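Local coordinates for protein lipocalin (PDB 3BRN) that binds serotonin inside its lipocalin beta barrel and probably serves the soft tick as a biogenic amine-binding protein, at residues 105-117 and 129-143. Numbering follows the deposited sequence.
Sequences CDVMRGPDGNYEL and YGCCDTKFAQVAGGR. With SRO (serotonin), chain C.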
loop_
_atom_site.group_PDB
_atom_site.type_symbol
_atom_site.label_atom_id
_atom_site.label_comp_id
_atom_site.label_asym_id
_atom_site.label_seq_id
_atom_site.Cartn_x
_atom_site.Cartn_y
_atom_site.Cartn_z
ATOM N N CYS A 105 0.452 -5.040 -6.787
ATOM C CA CYS A 105 -0.501 -4.909 -5.687
ATOM C C CYS A 105 -0.040 -5.589 -4.402
ATOM O O CYS A 105 0.759 -6.525 -4.432
ATOM C CB CYS A 105 -1.879 -5.434 -6.113
ATOM S SG CYS A 105 -1.895 -7.203 -6.475
ATOM N N ASP A 106 -0.551 -5.138 -3.270
ATOM C CA ASP A 106 -0.274 -5.711 -1.977
ATOM C C ASP A 106 -1.562 -5.824 -1.201
ATOM O O ASP A 106 -2.423 -4.995 -1.349
ATOM C CB ASP A 106 0.603 -4.809 -1.143
ATOM C CG ASP A 106 1.791 -4.306 -1.864
ATOM O OD1 ASP A 106 2.656 -5.083 -2.219
ATOM O OD2 ASP A 106 1.882 -3.108 -2.002
ATOM N N VAL A 107 -1.661 -6.790 -0.311
ATOM C CA VAL A 107 -2.699 -6.761 0.714
ATOM C C VAL A 107 -2.016 -6.682 2.082
ATOM O O VAL A 107 -1.153 -7.491 2.386
ATOM C CB VAL A 107 -3.567 -8.024 0.641
ATOM C CG1 VAL A 107 -4.597 -8.030 1.807
ATOM C CG2 VAL A 107 -4.243 -8.089 -0.739
ATOM N N MET A 108 -2.435 -5.722 2.904
ATOM C CA MET A 108 -1.779 -5.445 4.165
ATOM C C MET A 108 -2.781 -5.583 5.307
ATOM O O MET A 108 -3.989 -5.363 5.129
ATOM C CB MET A 108 -1.300 -3.978 4.194
ATOM C CG MET A 108 -0.416 -3.541 3.035
ATOM S SD MET A 108 1.066 -4.526 2.849
ATOM C CE MET A 108 2.053 -3.386 1.866
ATOM N N ARG A 109 -2.235 -5.741 6.509
ATOM C CA ARG A 109 -2.966 -5.364 7.718
ATOM C C ARG A 109 -2.326 -4.041 8.177
ATOM O O ARG A 109 -1.136 -4.002 8.434
ATOM C CB ARG A 109 -2.812 -6.421 8.814
ATOM C CG ARG A 109 -3.670 -6.129 10.056
ATOM C CD ARG A 109 -3.498 -7.207 11.139
ATOM N NE ARG A 109 -3.955 -8.506 10.656
ATOM C CZ ARG A 109 -3.177 -9.567 10.458
ATOM N NH1 ARG A 109 -1.902 -9.557 10.841
ATOM N NH2 ARG A 109 -3.693 -10.658 9.908
ATOM N N GLY A 110 -3.095 -2.957 8.185
ATOM C CA GLY A 110 -2.585 -1.633 8.589
ATOM C C GLY A 110 -2.386 -1.534 10.092
ATOM O O GLY A 110 -2.737 -2.452 10.831
ATOM N N PRO A 111 -1.762 -0.443 10.561
ATOM C CA PRO A 111 -1.389 -0.395 11.985
ATOM C C PRO A 111 -2.573 -0.465 12.961
ATOM O O PRO A 111 -2.462 -1.118 13.996
ATOM C CB PRO A 111 -0.627 0.939 12.112
ATOM C CG PRO A 111 -0.215 1.278 10.752
ATOM C CD PRO A 111 -1.228 0.708 9.809
ATOM N N ASP A 112 -3.739 0.023 12.536
ATOM C CA ASP A 112 -4.953 -0.012 13.358
ATOM C C ASP A 112 -5.660 -1.366 13.371
ATOM O O ASP A 112 -6.657 -1.539 14.077
ATOM C CB ASP A 112 -5.945 1.058 12.889
ATOM C CG ASP A 112 -5.462 2.479 13.178
ATOM O OD1 ASP A 112 -4.362 2.651 13.762
ATOM O OD2 ASP A 112 -6.174 3.433 12.793
ATOM N N GLY A 113 -5.163 -2.313 12.576
ATOM C CA GLY A 113 -5.738 -3.660 12.491
ATOM C C GLY A 113 -6.671 -3.848 11.308
ATOM O O GLY A 113 -7.219 -4.922 11.092
ATOM N N ASN A 114 -6.897 -2.802 10.568
ATOM C CA ASN A 114 -7.697 -2.840 9.379
ATOM C C ASN A 114 -6.998 -3.543 8.208
ATOM O O ASN A 114 -5.828 -3.706 8.233
ATOM C CB ASN A 114 -8.032 -1.420 9.004
ATOM C CG ASN A 114 -6.819 -0.619 8.692
ATOM O OD1 ASN A 114 -6.040 -0.315 9.545
ATOM N ND2 ASN A 114 -6.632 -0.345 7.460
ATOM N N TYR A 115 -7.756 -3.947 7.205
ATOM C CA TYR A 115 -7.189 -4.496 6.009
ATOM C C TYR A 115 -7.141 -3.521 4.857
ATOM O O TYR A 115 -7.985 -2.711 4.733
ATOM C CB TYR A 115 -7.886 -5.797 5.610
ATOM C CG TYR A 115 -7.832 -6.810 6.702
ATOM C CD1 TYR A 115 -6.670 -7.431 6.996
ATOM C CD2 TYR A 115 -8.924 -7.073 7.485
ATOM C CE1 TYR A 115 -6.593 -8.309 7.993
ATOM C CE2 TYR A 115 -8.856 -7.963 8.501
ATOM C CZ TYR A 115 -7.686 -8.579 8.754
ATOM O OH TYR A 115 -7.526 -9.458 9.741
ATOM N N GLU A 116 -6.159 -3.680 3.992
ATOM C CA GLU A 116 -5.874 -2.686 2.957
ATOM C C GLU A 116 -5.465 -3.350 1.660
ATOM O O GLU A 116 -4.641 -4.267 1.656
ATOM C CB GLU A 116 -4.724 -1.779 3.408
ATOM C CG GLU A 116 -5.057 -0.962 4.662
ATOM C CD GLU A 116 -3.891 -0.107 5.134
ATOM O OE1 GLU A 116 -2.753 -0.324 4.649
ATOM O OE2 GLU A 116 -4.095 0.710 6.061
ATOM N N LEU A 117 -5.937 -2.792 0.557
ATOM C CA LEU A 117 -5.447 -3.193 -0.749
ATOM C C LEU A 117 -4.732 -1.995 -1.356
ATOM O O LEU A 117 -5.347 -0.956 -1.573
ATOM C CB LEU A 117 -6.625 -3.608 -1.639
ATOM C CG LEU A 117 -6.323 -3.879 -3.117
ATOM C CD1 LEU A 117 -5.389 -5.061 -3.279
ATOM C CD2 LEU A 117 -7.633 -4.123 -3.866
ATOM N N TYR A 129 -8.012 -6.653 -9.918
ATOM C CA TYR A 129 -6.654 -6.660 -9.403
ATOM C C TYR A 129 -6.154 -8.079 -9.135
ATOM O O TYR A 129 -5.196 -8.289 -8.392
ATOM C CB TYR A 129 -6.554 -5.758 -8.169
ATOM C CG TYR A 129 -7.042 -4.333 -8.425
ATOM C CD1 TYR A 129 -6.374 -3.496 -9.322
ATOM C CD2 TYR A 129 -8.145 -3.823 -7.750
ATOM C CE1 TYR A 129 -6.808 -2.198 -9.554
ATOM C CE2 TYR A 129 -8.592 -2.536 -7.977
ATOM C CZ TYR A 129 -7.931 -1.731 -8.891
ATOM O OH TYR A 129 -8.364 -0.435 -9.098
ATOM N N GLY A 130 -6.817 -9.053 -9.754
ATOM C CA GLY A 130 -6.360 -10.436 -9.736
ATOM C C GLY A 130 -6.240 -11.052 -8.360
ATOM O O GLY A 130 -7.202 -11.076 -7.596
ATOM N N CYS A 131 -5.072 -11.612 -8.062
ATOM C CA CYS A 131 -4.896 -12.360 -6.825
ATOM C C CYS A 131 -5.055 -11.508 -5.585
ATOM O O CYS A 131 -5.349 -12.018 -4.521
ATOM C CB CYS A 131 -3.550 -13.070 -6.802
ATOM S SG CYS A 131 -3.573 -14.571 -7.787
ATOM N N CYS A 132 -4.787 -10.217 -5.705
ATOM C CA CYS A 132 -4.935 -9.334 -4.566
ATOM C C CYS A 132 -6.387 -9.114 -4.234
ATOM O O CYS A 132 -6.716 -8.917 -3.079
ATOM C CB CYS A 132 -4.241 -8.000 -4.783
ATOM S SG CYS A 132 -2.456 -8.108 -4.717
ATOM N N ASP A 133 -7.220 -9.072 -5.237
ATOM C CA ASP A 133 -8.630 -8.925 -5.011
ATOM C C ASP A 133 -9.125 -10.149 -4.257
ATOM O O ASP A 133 -9.818 -10.049 -3.322
ATOM C CB ASP A 133 -9.368 -8.774 -6.319
ATOM C CG ASP A 133 -9.762 -7.359 -6.614
ATOM O OD1 ASP A 133 -9.908 -6.577 -5.698
ATOM O OD2 ASP A 133 -9.947 -7.051 -7.788
ATOM N N THR A 134 -8.724 -11.313 -4.699
ATOM C CA THR A 134 -9.111 -12.542 -4.028
ATOM C C THR A 134 -8.662 -12.565 -2.567
ATOM O O THR A 134 -9.358 -13.104 -1.708
ATOM C CB THR A 134 -8.557 -13.789 -4.754
ATOM O OG1 THR A 134 -8.992 -13.785 -6.120
ATOM C CG2 THR A 134 -9.034 -15.056 -4.075
ATOM N N LYS A 135 -7.454 -12.081 -2.301
ATOM C CA LYS A 135 -6.900 -12.149 -0.950
ATOM C C LYS A 135 -7.590 -11.117 -0.070
ATOM O O LYS A 135 -7.910 -11.381 1.096
ATOM C CB LYS A 135 -5.386 -11.915 -0.977
ATOM C CG LYS A 135 -4.732 -11.789 0.394
ATOM C CD LYS A 135 -4.626 -13.141 1.092
ATOM C CE LYS A 135 -4.065 -12.964 2.508
ATOM N NZ LYS A 135 -3.824 -14.317 3.117
ATOM N N PHE A 136 -7.775 -9.923 -0.619
ATOM C CA PHE A 136 -8.408 -8.850 0.145
ATOM C C PHE A 136 -9.836 -9.250 0.532
ATOM O O PHE A 136 -10.247 -9.089 1.698
ATOM C CB PHE A 136 -8.366 -7.524 -0.647
ATOM C CG PHE A 136 -9.085 -6.387 0.038
ATOM C CD1 PHE A 136 -8.508 -5.751 1.128
ATOM C CD2 PHE A 136 -10.378 -6.045 -0.328
ATOM C CE1 PHE A 136 -9.179 -4.735 1.814
ATOM C CE2 PHE A 136 -11.066 -5.035 0.356
ATOM C CZ PHE A 136 -10.447 -4.382 1.430
ATOM N N ALA A 137 -10.551 -9.862 -0.402
ATOM C CA ALA A 137 -11.893 -10.398 -0.115
ATOM C C ALA A 137 -11.860 -11.432 0.992
ATOM O O ALA A 137 -12.713 -11.417 1.881
ATOM C CB ALA A 137 -12.544 -10.987 -1.375
ATOM N N GLN A 138 -10.871 -12.325 0.965
ATOM C CA GLN A 138 -10.755 -13.314 2.036
ATOM C C GLN A 138 -10.607 -12.692 3.410
ATOM O O GLN A 138 -11.267 -13.118 4.348
ATOM C CB GLN A 138 -9.615 -14.306 1.783
ATOM C CG GLN A 138 -10.074 -15.588 1.140
ATOM C CD GLN A 138 -8.931 -16.535 0.826
ATOM O OE1 GLN A 138 -7.909 -16.538 1.677
ATOM N NE2 GLN A 138 -8.939 -17.211 -0.207
ATOM N N VAL A 139 -9.607 -11.832 3.577
ATOM C CA VAL A 139 -9.335 -11.264 4.891
ATOM C C VAL A 139 -10.364 -10.238 5.349
ATOM O O VAL A 139 -10.604 -10.087 6.540
ATOM C CB VAL A 139 -7.898 -10.698 5.019
ATOM C CG1 VAL A 139 -6.891 -11.811 4.805
ATOM C CG2 VAL A 139 -7.648 -9.515 4.023
ATOM N N ALA A 140 -10.967 -9.535 4.401
ATOM C CA ALA A 140 -11.907 -8.472 4.725
ATOM C C ALA A 140 -13.202 -9.091 5.218
ATOM O O ALA A 140 -13.853 -8.555 6.118
ATOM C CB ALA A 140 -12.166 -7.590 3.509
ATOM N N GLY A 141 -13.569 -10.221 4.618
ATOM C CA GLY A 141 -14.752 -10.962 5.043
ATOM C C GLY A 141 -15.992 -10.139 4.774
ATOM O O GLY A 141 -16.098 -9.494 3.728
ATOM N N GLY A 142 -16.856 -10.039 5.777
ATOM C CA GLY A 142 -18.110 -9.289 5.640
ATOM C C GLY A 142 -18.009 -7.858 6.159
ATOM O O GLY A 142 -19.013 -7.173 6.319
ATOM N N ARG A 143 -16.791 -7.424 6.448
ATOM C CA ARG A 143 -16.534 -6.065 6.939
ATOM C C ARG A 143 -16.815 -5.047 5.837
ATOM O O ARG A 143 -16.580 -5.318 4.652
ATOM C CB ARG A 143 -15.076 -5.931 7.373
ATOM C CG ARG A 143 -14.682 -6.742 8.606
ATOM C CD ARG A 143 -13.206 -6.506 8.943
ATOM N NE ARG A 143 -12.732 -7.286 10.089
ATOM C CZ ARG A 143 -12.343 -8.558 10.017
ATOM N NH1 ARG A 143 -12.442 -9.233 8.873
ATOM N NH2 ARG A 143 -11.911 -9.178 11.105
HETATM O OH SRO C . 6.614 2.781 2.018
HETATM C CZ3 SRO C . 5.418 2.213 2.384
HETATM C CH2 SRO C . 4.965 2.451 3.679
HETATM C CZ2 SRO C . 3.702 2.004 4.076
HETATM C CE2 SRO C . 2.976 1.265 3.154
HETATM N NE1 SRO C . 1.778 0.628 3.183
HETATM C CD1 SRO C . 1.539 0.070 1.972
HETATM C CG SRO C . 2.631 0.324 1.141
HETATM C CD2 SRO C . 3.535 1.059 1.904
HETATM C CE3 SRO C . 4.708 1.519 1.546
HETATM C CB SRO C . 2.795 -0.154 -0.281
HETATM C CA SRO C . 3.945 -1.175 -0.373
HETATM N NZ SRO C . 4.182 -1.485 -1.787
HETATM O O HOH W 1 -9.306 -11.428 8.840
#
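A disulfide, Cys105 SG to Cys132 SG (2.1 Å, chi3 84°), ties strand 105-109 covalently to the first turn of helix 131-140, in a contact that has no direct hydrogen bond between its segments. Next to it Leu117 CD1 presses on Cys132 CB at 3.5 Å, tighter than usual for two carbons. Val107, with CG1 anti to the backbone N, divides its branches: CG2 lies 3.5 Å from Cys132 O, while CG1 meets Val139 CG2 tip to tip. Leu117 CB sits over a face of the Phe136 ring, whose edge is turned to the backbone between Tyr115 and Glu116. Val139 CB makes a CH-pi contact with Tyr115, 4.0 Å from the ring centroid and nearly along the ring normal. Beyond it, the Arg143 guanidinium sets its face against Tyr115 CE2, the Tyr115 ring and the guanidinium 72° apart, and Arg143 NH1 donates to Ala140 O (3.2 Å). One water joins Tyr115 OH to Val139 O. On the barrel's inner side Asp106 OD2 accepts from serotonin NZ at 2.8 Å, while Asp106 OD1 is hydrogen-bonded to Ser100 OG. The helix, packed outside the barrel as in lipocalins, runs nearly parallel to strand 105-109 (13°) and nearly antiparallel to 115-117, the start of strand 115-120, with Phe136 also touching Lys31 of strand 26-32.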